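Local coordinates for protein 3-deoxy-D-manno-octulosonate 8-phosphate phosphatase KdsC (Haemophilus influenzae Rd, PDB 1K1E) that hydrolyses 3-deoxy-D-manno-octulosonate 8-phosphate to KDO and inorganic phosphate, a magnesium-dependent step of lipopolysaccharide biosynthesis, at residues Lys81-Lys93 and Tyr104-Cys118. Residues are numbered along the deposited sequence; the frame is centred on the assembly and turned at random.
With HG (mercury (II) ion), chain N; CO (cobalt (II) ion), chain M; SO4 (sulfate ion), chain O.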
ATOM      1  N   LYS A  81      18.723  -4.501 -18.709  1.00 23.51           N
ATOM      2  CA  LYS A  81      18.948  -3.597 -19.857  1.00 28.41           C
ATOM      3  C   LYS A  81      18.177  -2.311 -19.749  1.00 27.02           C
ATOM      4  O   LYS A  81      16.950  -2.317 -19.645  1.00 25.67           O
ATOM      5  CB  LYS A  81      18.585  -4.273 -21.185  1.00 35.54           C
ATOM      6  CG  LYS A  81      19.276  -3.558 -22.321  1.00 29.93           C
ATOM      7  CD  LYS A  81      19.292  -4.336 -23.584  1.00 27.49           C
ATOM      8  CE  LYS A  81      20.364  -3.724 -24.465  1.00 29.34           C
ATOM      9  NZ  LYS A  81      20.644  -4.529 -25.681  1.00 35.86           N
ATOM     10  N   LEU A  82      18.883  -1.195 -19.816  1.00 27.09           N
ATOM     11  CA  LEU A  82      18.200   0.089 -19.684  1.00 31.46           C
ATOM     12  C   LEU A  82      17.779   0.695 -20.999  1.00 29.55           C
ATOM     13  O   LEU A  82      16.976   1.630 -21.034  1.00 35.73           O
ATOM     14  CB  LEU A  82      19.068   1.086 -18.910  1.00 31.47           C
ATOM     15  CG  LEU A  82      18.877   1.021 -17.394  1.00 27.24           C
ATOM     16  CD1 LEU A  82      19.702   2.107 -16.681  1.00 32.68           C
ATOM     17  CD2 LEU A  82      17.392   1.230 -17.107  1.00 34.14           C
ATOM     18  N   GLU A  83      18.297   0.150 -22.078  1.00 24.25           N
ATOM     19  CA  GLU A  83      17.975   0.649 -23.409  1.00 32.64           C
ATOM     20  C   GLU A  83      16.956  -0.318 -23.963  1.00 29.31           C
ATOM     21  O   GLU A  83      17.285  -1.335 -24.613  1.00 27.74           O
ATOM     22  CB  GLU A  83      19.238   0.693 -24.261  1.00 33.08           C
ATOM     23  CG  GLU A  83      19.018   1.232 -25.637  1.00 39.48           C
ATOM     24  CD  GLU A  83      18.468   0.195 -26.590  1.00 39.09           C
ATOM     25  OE1 GLU A  83      19.183  -0.800 -26.836  1.00 39.83           O
ATOM     26  OE2 GLU A  83      17.324   0.374 -27.096  1.00 39.95           O
ATOM     27  N   LYS A  84      15.696   0.049 -23.752  1.00 17.41           N
ATOM     28  CA  LYS A  84      14.602  -0.822 -24.121  1.00 17.72           C
ATOM     29  C   LYS A  84      14.209  -0.980 -25.572  1.00 19.50           C
ATOM     30  O   LYS A  84      13.646  -2.010 -25.917  1.00 19.09           O
ATOM     31  CB  LYS A  84      13.363  -0.446 -23.280  1.00 14.92           C
ATOM     32  CG  LYS A  84      13.645  -0.657 -21.795  1.00 10.82           C
ATOM     33  CD  LYS A  84      12.381  -0.448 -20.942  1.00 20.75           C
ATOM     34  CE  LYS A  84      12.710  -0.637 -19.426  1.00 22.57           C
ATOM     35  NZ  LYS A  84      11.403  -0.736 -18.699  1.00 19.00           N
ATOM     36  N   GLU A  85      14.521  -0.020 -26.436  1.00 15.71           N
ATOM     37  CA  GLU A  85      14.115  -0.206 -27.822  1.00 15.51           C
ATOM     38  C   GLU A  85      14.768  -1.429 -28.499  1.00 19.88           C
ATOM     39  O   GLU A  85      14.109  -2.140 -29.233  1.00 24.96           O
ATOM     40  CB  GLU A  85      14.445   1.029 -28.668  1.00 20.46           C
ATOM     41  CG  GLU A  85      14.086   0.801 -30.158  1.00 30.52           C
ATOM     42  CD  GLU A  85      14.629   1.913 -31.066  1.00 38.86           C
ATOM     43  OE1 GLU A  85      14.803   3.044 -30.545  1.00 32.60           O
ATOM     44  OE2 GLU A  85      14.867   1.660 -32.278  1.00 37.47           O
ATOM     45  N   THR A  86      16.059  -1.680 -28.302  1.00 20.21           N
ATOM     46  CA  THR A  86      16.576  -2.847 -28.969  1.00 15.83           C
ATOM     47  C   THR A  86      16.128  -4.133 -28.236  1.00 20.61           C
ATOM     48  O   THR A  86      15.988  -5.170 -28.881  1.00 21.19           O
ATOM     49  CB  THR A  86      18.100  -2.805 -29.087  1.00 19.31           C
ATOM     50  OG1 THR A  86      18.654  -2.713 -27.801  1.00 21.12           O
ATOM     51  CG2 THR A  86      18.516  -1.571 -29.915  1.00 24.19           C
ATOM     52  N   ALA A  87      15.871  -4.049 -26.924  1.00 14.42           N
ATOM     53  CA  ALA A  87      15.417  -5.197 -26.151  1.00 14.53           C
ATOM     54  C   ALA A  87      14.100  -5.610 -26.770  1.00 15.06           C
ATOM     55  O   ALA A  87      13.824  -6.810 -26.878  1.00 16.45           O
ATOM     56  CB  ALA A  87      15.185  -4.873 -24.642  1.00 16.84           C
ATOM     57  N   CYS A  88      13.272  -4.643 -27.181  1.00 15.43           N
ATOM     58  CA  CYS A  88      12.001  -5.018 -27.796  1.00 11.02           C
ATOM     59  C   CYS A  88      12.221  -5.875 -29.011  1.00 15.11           C
ATOM     60  O   CYS A  88      11.607  -6.931 -29.144  1.00 14.02           O
ATOM     61  CB  CYS A  88      11.114  -3.839 -28.301  1.00 10.31           C
ATOM     62  SG  CYS A  88      10.522  -2.834 -26.869  1.00 21.80           S
ATOM     63  N   PHE A  89      13.051  -5.421 -29.938  1.00 13.47           N
ATOM     64  CA  PHE A  89      13.191  -6.245 -31.140  1.00 16.40           C
ATOM     65  C   PHE A  89      13.782  -7.621 -30.899  1.00 19.12           C
ATOM     66  O   PHE A  89      13.420  -8.602 -31.601  1.00 21.09           O
ATOM     67  CB  PHE A  89      13.974  -5.444 -32.148  1.00 25.28           C
ATOM     68  CG  PHE A  89      13.273  -4.152 -32.517  1.00 26.96           C
ATOM     69  CD1 PHE A  89      12.060  -4.186 -33.191  1.00 26.72           C
ATOM     70  CD2 PHE A  89      13.838  -2.917 -32.216  1.00 28.80           C
ATOM     71  CE1 PHE A  89      11.418  -2.997 -33.575  1.00 30.62           C
ATOM     72  CE2 PHE A  89      13.198  -1.733 -32.596  1.00 25.96           C
ATOM     73  CZ  PHE A  89      11.999  -1.774 -33.277  1.00 31.70           C
ATOM     74  N   ASP A  90      14.672  -7.684 -29.909  1.00 19.86           N
ATOM     75  CA  ASP A  90      15.318  -8.948 -29.555  1.00 14.35           C
ATOM     76  C   ASP A  90      14.279  -9.895 -29.023  1.00 22.57           C
ATOM     77  O   ASP A  90      14.291 -11.075 -29.370  1.00 21.69           O
ATOM     78  CB  ASP A  90      16.403  -8.726 -28.521  1.00 14.31           C
ATOM     79  CG  ASP A  90      17.636  -8.048 -29.084  1.00  9.70           C
ATOM     80  OD1 ASP A  90      18.501  -7.576 -28.256  1.00 13.18           O
ATOM     81  OD2 ASP A  90      17.721  -8.009 -30.334  1.00 15.85           O
ATOM     82  N   LEU A  91      13.373  -9.381 -28.177  1.00 14.73           N
ATOM     83  CA  LEU A  91      12.334 -10.256 -27.607  1.00 15.72           C
ATOM     84  C   LEU A  91      11.358 -10.664 -28.697  1.00 18.31           C
ATOM     85  O   LEU A  91      10.834 -11.789 -28.724  1.00 18.89           O
ATOM     86  CB  LEU A  91      11.612  -9.522 -26.456  1.00 15.63           C
ATOM     87  CG  LEU A  91      12.440  -9.369 -25.181  1.00 13.56           C
ATOM     88  CD1 LEU A  91      11.691  -8.393 -24.189  1.00 16.58           C
ATOM     89  CD2 LEU A  91      12.640 -10.801 -24.496  1.00 16.83           C
ATOM     90  N   MET A  92      11.088  -9.766 -29.623  1.00 10.82           N
ATOM     91  CA  MET A  92      10.150 -10.117 -30.692  1.00 14.98           C
ATOM     92  C   MET A  92      10.754 -11.257 -31.500  1.00 17.86           C
ATOM     93  O   MET A  92      10.060 -12.219 -31.807  1.00 16.31           O
ATOM     94  CB  MET A  92       9.917  -8.951 -31.652  1.00 15.56           C
ATOM     95  CG  MET A  92       9.097  -7.807 -30.963  1.00 20.29           C
ATOM     96  SD  MET A  92       9.273  -6.294 -31.913  1.00 21.70           S
ATOM     97  CE  MET A  92       8.335  -5.089 -31.032  1.00 13.29           C
ATOM     98  N   LYS A  93      12.040 -11.100 -31.832  1.00 19.96           N
ATOM     99  CA  LYS A  93      12.700 -12.127 -32.625  1.00 25.23           C
ATOM    100  C   LYS A  93      12.650 -13.454 -31.854  1.00 23.00           C
ATOM    101  O   LYS A  93      12.433 -14.527 -32.465  1.00 22.36           O
ATOM    102  CB  LYS A  93      14.146 -11.711 -32.936  1.00 21.68           C
ATOM    103  CG  LYS A  93      14.755 -12.393 -34.153  1.00 31.27           C
ATOM    104  N   TYR A 104       3.082  -3.362 -25.830  1.00 11.06           N
ATOM    105  CA  TYR A 104       3.978  -3.067 -24.717  1.00 13.00           C
ATOM    106  C   TYR A 104       3.187  -2.313 -23.661  1.00 13.92           C
ATOM    107  O   TYR A 104       2.289  -1.565 -23.999  1.00 16.55           O
ATOM    108  CB  TYR A 104       5.081  -2.104 -25.147  1.00 10.83           C
ATOM    109  CG  TYR A 104       6.181  -1.914 -24.144  1.00 10.26           C
ATOM    110  CD1 TYR A 104       7.292  -2.780 -24.080  1.00 13.58           C
ATOM    111  CD2 TYR A 104       6.106  -0.887 -23.173  1.00 13.11           C
ATOM    112  CE1 TYR A 104       8.289  -2.638 -23.089  1.00 13.82           C
ATOM    113  CE2 TYR A 104       7.071  -0.749 -22.240  1.00 11.83           C
ATOM    114  CZ  TYR A 104       8.150  -1.601 -22.170  1.00 12.06           C
ATOM    115  OH  TYR A 104       9.100  -1.414 -21.197  1.00 16.02           O
ATOM    116  N   ILE A 105       3.556  -2.476 -22.402  1.00 13.33           N
ATOM    117  CA  ILE A 105       2.861  -1.729 -21.357  1.00 17.16           C
ATOM    118  C   ILE A 105       3.936  -1.142 -20.458  1.00 16.04           C
ATOM    119  O   ILE A 105       4.783  -1.875 -19.949  1.00 15.89           O
ATOM    120  CB  ILE A 105       1.823  -2.627 -20.549  1.00  9.14           C
ATOM    121  CG1 ILE A 105       1.209  -1.770 -19.392  1.00 10.71           C
ATOM    122  CG2 ILE A 105       2.423  -4.026 -20.170  1.00  8.28           C
ATOM    123  CD1 ILE A 105       0.004  -2.533 -18.700  1.00  7.93           C
ATOM    124  N   GLY A 106       3.898   0.177 -20.242  1.00 14.61           N
ATOM    125  CA  GLY A 106       4.967   0.794 -19.468  1.00 11.73           C
ATOM    126  C   GLY A 106       4.401   1.918 -18.647  1.00 10.80           C
ATOM    127  O   GLY A 106       3.181   2.181 -18.688  1.00 10.48           O
ATOM    128  N   ASP A 107       5.277   2.527 -17.869  1.00 10.11           N
ATOM    129  CA  ASP A 107       4.823   3.636 -16.985  1.00 10.25           C
ATOM    130  C   ASP A 107       5.715   4.875 -16.987  1.00 11.90           C
ATOM    131  O   ASP A 107       5.340   5.867 -16.368  1.00 11.92           O
ATOM    132  CB  ASP A 107       4.771   3.198 -15.530  1.00  9.36           C
ATOM    133  CG  ASP A 107       6.162   2.941 -14.939  1.00 17.80           C
ATOM    134  OD1 ASP A 107       6.510   3.452 -13.853  1.00 12.96           O
ATOM    135  OD2 ASP A 107       6.939   2.210 -15.560  1.00 13.23           O
ATOM    136  N   ASP A 108       6.896   4.791 -17.588  1.00 11.16           N
ATOM    137  CA  ASP A 108       7.817   5.947 -17.483  1.00 13.88           C
ATOM    138  C   ASP A 108       8.623   6.263 -18.719  1.00 16.80           C
ATOM    139  O   ASP A 108       8.497   5.573 -19.758  1.00 11.29           O
ATOM    140  CB  ASP A 108       8.772   5.719 -16.256  1.00 11.69           C
ATOM    141  CG  ASP A 108       9.251   7.022 -15.608  1.00 15.25           C
ATOM    142  OD1 ASP A 108      10.017   6.914 -14.604  1.00 10.84           O
ATOM    143  OD2 ASP A 108       8.830   8.122 -16.075  1.00 14.31           O
ATOM    144  N   SER A 109       9.458   7.308 -18.600  1.00 17.70           N
ATOM    145  CA  SER A 109      10.271   7.786 -19.726  1.00 16.37           C
ATOM    146  C   SER A 109      11.079   6.700 -20.382  1.00 18.62           C
ATOM    147  O   SER A 109      11.192   6.689 -21.625  1.00 14.57           O
ATOM    148  CB  SER A 109      11.201   8.931 -19.264  1.00 14.28           C
ATOM    149  OG  SER A 109      10.381   9.967 -18.688  1.00 13.28           O
ATOM    150  N   VAL A 110      11.632   5.805 -19.563  1.00 14.77           N
ATOM    151  CA  VAL A 110      12.444   4.694 -20.070  1.00 18.32           C
ATOM    152  C   VAL A 110      11.644   3.880 -21.073  1.00 18.74           C
ATOM    153  O   VAL A 110      12.232   3.270 -21.934  1.00 15.94           O
ATOM    154  CB  VAL A 110      12.897   3.693 -18.915  1.00 22.93           C
ATOM    155  CG1 VAL A 110      14.131   2.833 -19.365  1.00 24.75           C
ATOM    156  CG2 VAL A 110      13.259   4.469 -17.622  1.00 20.32           C
ATOM    157  N   ASP A 111      10.316   3.841 -20.960  1.00 14.26           N
ATOM    158  CA  ASP A 111       9.546   3.018 -21.889  1.00 14.97           C
ATOM    159  C   ASP A 111       9.169   3.719 -23.197  1.00 13.26           C
ATOM    160  O   ASP A 111       8.638   3.077 -24.112  1.00 19.57           O
ATOM    161  CB  ASP A 111       8.275   2.550 -21.191  1.00 15.23           C
ATOM    162  CG  ASP A 111       8.565   1.899 -19.883  1.00 17.49           C
ATOM    163  OD1 ASP A 111       9.313   0.914 -19.915  1.00 13.87           O
ATOM    164  OD2 ASP A 111       8.091   2.358 -18.824  1.00 15.67           O
ATOM    165  N   LEU A 112       9.415   5.028 -23.276  1.00 10.78           N
ATOM    166  CA  LEU A 112       9.060   5.744 -24.488  1.00 14.02           C
ATOM    167  C   LEU A 112       9.629   5.057 -25.775  1.00 15.24           C
ATOM    168  O   LEU A 112       8.903   4.936 -26.772  1.00 17.28           O
ATOM    169  CB  LEU A 112       9.522   7.211 -24.374  1.00 13.99           C
ATOM    170  CG  LEU A 112       8.635   7.967 -23.355  1.00 12.23           C
ATOM    171  CD1 LEU A 112       9.203   9.421 -23.211  1.00 17.35           C
ATOM    172  CD2 LEU A 112       7.198   8.033 -23.821  1.00 14.35           C
ATOM    173  N   PRO A 113      10.905   4.627 -25.771  1.00 13.90           N
ATOM    174  CA  PRO A 113      11.429   3.984 -26.987  1.00 19.57           C
ATOM    175  C   PRO A 113      10.753   2.615 -27.197  1.00 17.61           C
ATOM    176  O   PRO A 113      10.629   2.158 -28.331  1.00 17.56           O
ATOM    177  CB  PRO A 113      12.933   3.825 -26.708  1.00 20.84           C
ATOM    178  CG  PRO A 113      13.219   4.855 -25.635  1.00 24.56           C
ATOM    179  CD  PRO A 113      11.956   4.811 -24.761  1.00 18.44           C
ATOM    180  N   ALA A 114      10.299   1.997 -26.108  1.00 11.96           N
ATOM    181  CA  ALA A 114       9.599   0.729 -26.161  1.00 10.57           C
ATOM    182  C   ALA A 114       8.225   0.830 -26.803  1.00 20.86           C
ATOM    183  O   ALA A 114       7.821  -0.054 -27.585  1.00 23.07           O
ATOM    184  CB  ALA A 114       9.484   0.099 -24.741  1.00 15.52           C
ATOM    185  N   PHE A 115       7.516   1.917 -26.505  1.00 14.31           N
ATOM    186  CA  PHE A 115       6.211   2.128 -27.100  1.00 10.44           C
ATOM    187  C   PHE A 115       6.391   2.262 -28.606  1.00 15.21           C
ATOM    188  O   PHE A 115       5.620   1.717 -29.360  1.00 13.93           O
ATOM    189  CB  PHE A 115       5.566   3.444 -26.596  1.00 13.69           C
ATOM    190  CG  PHE A 115       5.343   3.493 -25.103  1.00 17.37           C
ATOM    191  CD1 PHE A 115       5.409   4.716 -24.404  1.00 10.56           C
ATOM    192  CD2 PHE A 115       5.017   2.352 -24.392  1.00 14.65           C
ATOM    193  CE1 PHE A 115       5.152   4.795 -23.019  1.00 12.52           C
ATOM    194  CE2 PHE A 115       4.757   2.428 -23.019  1.00 15.64           C
ATOM    195  CZ  PHE A 115       4.828   3.655 -22.331  1.00 13.12           C
ATOM    196  N   ALA A 116       7.427   3.022 -28.996  1.00 18.44           N
ATOM    197  CA  ALA A 116       7.722   3.317 -30.400  1.00 20.58           C
ATOM    198  C   ALA A 116       8.119   2.066 -31.182  1.00 15.43           C
ATOM    199  O   ALA A 116       7.768   1.907 -32.334  1.00 20.78           O
ATOM    200  CB  ALA A 116       8.824   4.357 -30.487  1.00 21.72           C
ATOM    201  N   ALA A 117       8.834   1.169 -30.536  1.00 16.71           N
ATOM    202  CA  ALA A 117       9.262  -0.045 -31.209  1.00 13.70           C
ATOM    203  C   ALA A 117       8.102  -1.036 -31.348  1.00 19.83           C
ATOM    204  O   ALA A 117       8.070  -1.799 -32.353  1.00 19.16           O
ATOM    205  CB  ALA A 117      10.346  -0.642 -30.475  1.00 14.75           C
ATOM    206  N   CYS A 118       7.136  -1.029 -30.405  1.00 16.25           N
ATOM    207  CA  CYS A 118       5.980  -1.967 -30.528  1.00 15.25           C
ATOM    208  C   CYS A 118       4.852  -1.421 -31.407  1.00 17.08           C
ATOM    209  O   CYS A 118       4.739  -0.235 -31.614  1.00 22.51           O
ATOM    210  CB  CYS A 118       5.378  -2.312 -29.164  1.00 15.26           C
ATOM    211  SG  CYS A 118       6.198  -3.628 -28.238  1.00 19.32           S
TER
HETATM  212 HG    HG N 301       8.248  -2.913 -27.601  1.00 19.28          HG
HETATM  213 CO    CO M 201       8.602   1.152 -15.059  1.00 12.86          CO
HETATM  214  S   SO4 O2401      13.227   0.358 -15.931  1.00 23.13           S
HETATM  215  O1  SO4 O2401      12.457   1.013 -16.992  1.00 32.14           O
HETATM  216  O2  SO4 O2401      12.823   0.996 -14.644  1.00 21.37           O
HETATM  217  O3  SO4 O2401      14.656   0.544 -16.129  1.00 25.34           O
HETATM  218  O4  SO4 O2401      12.864  -1.079 -16.024  1.00 22.05           O
HETATM  219  O   HOH W   1      14.871   2.907 -22.926  1.00 18.25           O
HETATM  220  O   HOH W   2       9.042   2.553 -13.569  1.00 12.36           O
HETATM  221  O   HOH W   3       9.738   2.055 -16.617  1.00 15.61           O
HETATM  222  O   HOH W   4      10.290  -0.172 -14.661  1.00 12.01           O
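With CG anti to its carbonyl carbon (chi1 -62°) and the chain extended beyond, Lys84 reaches Asp111, whose own CG takes the same setting. At this active-site end of a HAD-type Rossmannoid fold, the lysine at the N-terminal end of one helix meets the acidic loop after strand 104-106, an example of a buried carboxylate held through both oxygens by several donors. Lys84 NZ forms a salt bridge with Asp111 OD1 at 2.9 Å, nearly in line with the C-O bond, and another with Asp14; it also donates to sulfate O1 at 2.7 Å, consistent with its inferred substrate binding. Asp111 is second shell: a cobalt-bound water donates to its OD2, as do the backbone N atoms of Asp107 and Asp108, while Tyr104 OH gives OD1 a second bond from above the carboxylate plane. The carboxylate's rotation is thus fixed, and the turn carrying cobalt ligand Asp107 with it. Farther along, the helices run at 38°; Ala114 CB sits over the centre of the Tyr104 ring, and Phe89 CZ presses on Ala117 CB. Beside the tyrosine, mercury bridges Cys88 SG and, just past the second helix, Cys118 SG, with Ala114 O more distant at 2.9 Å.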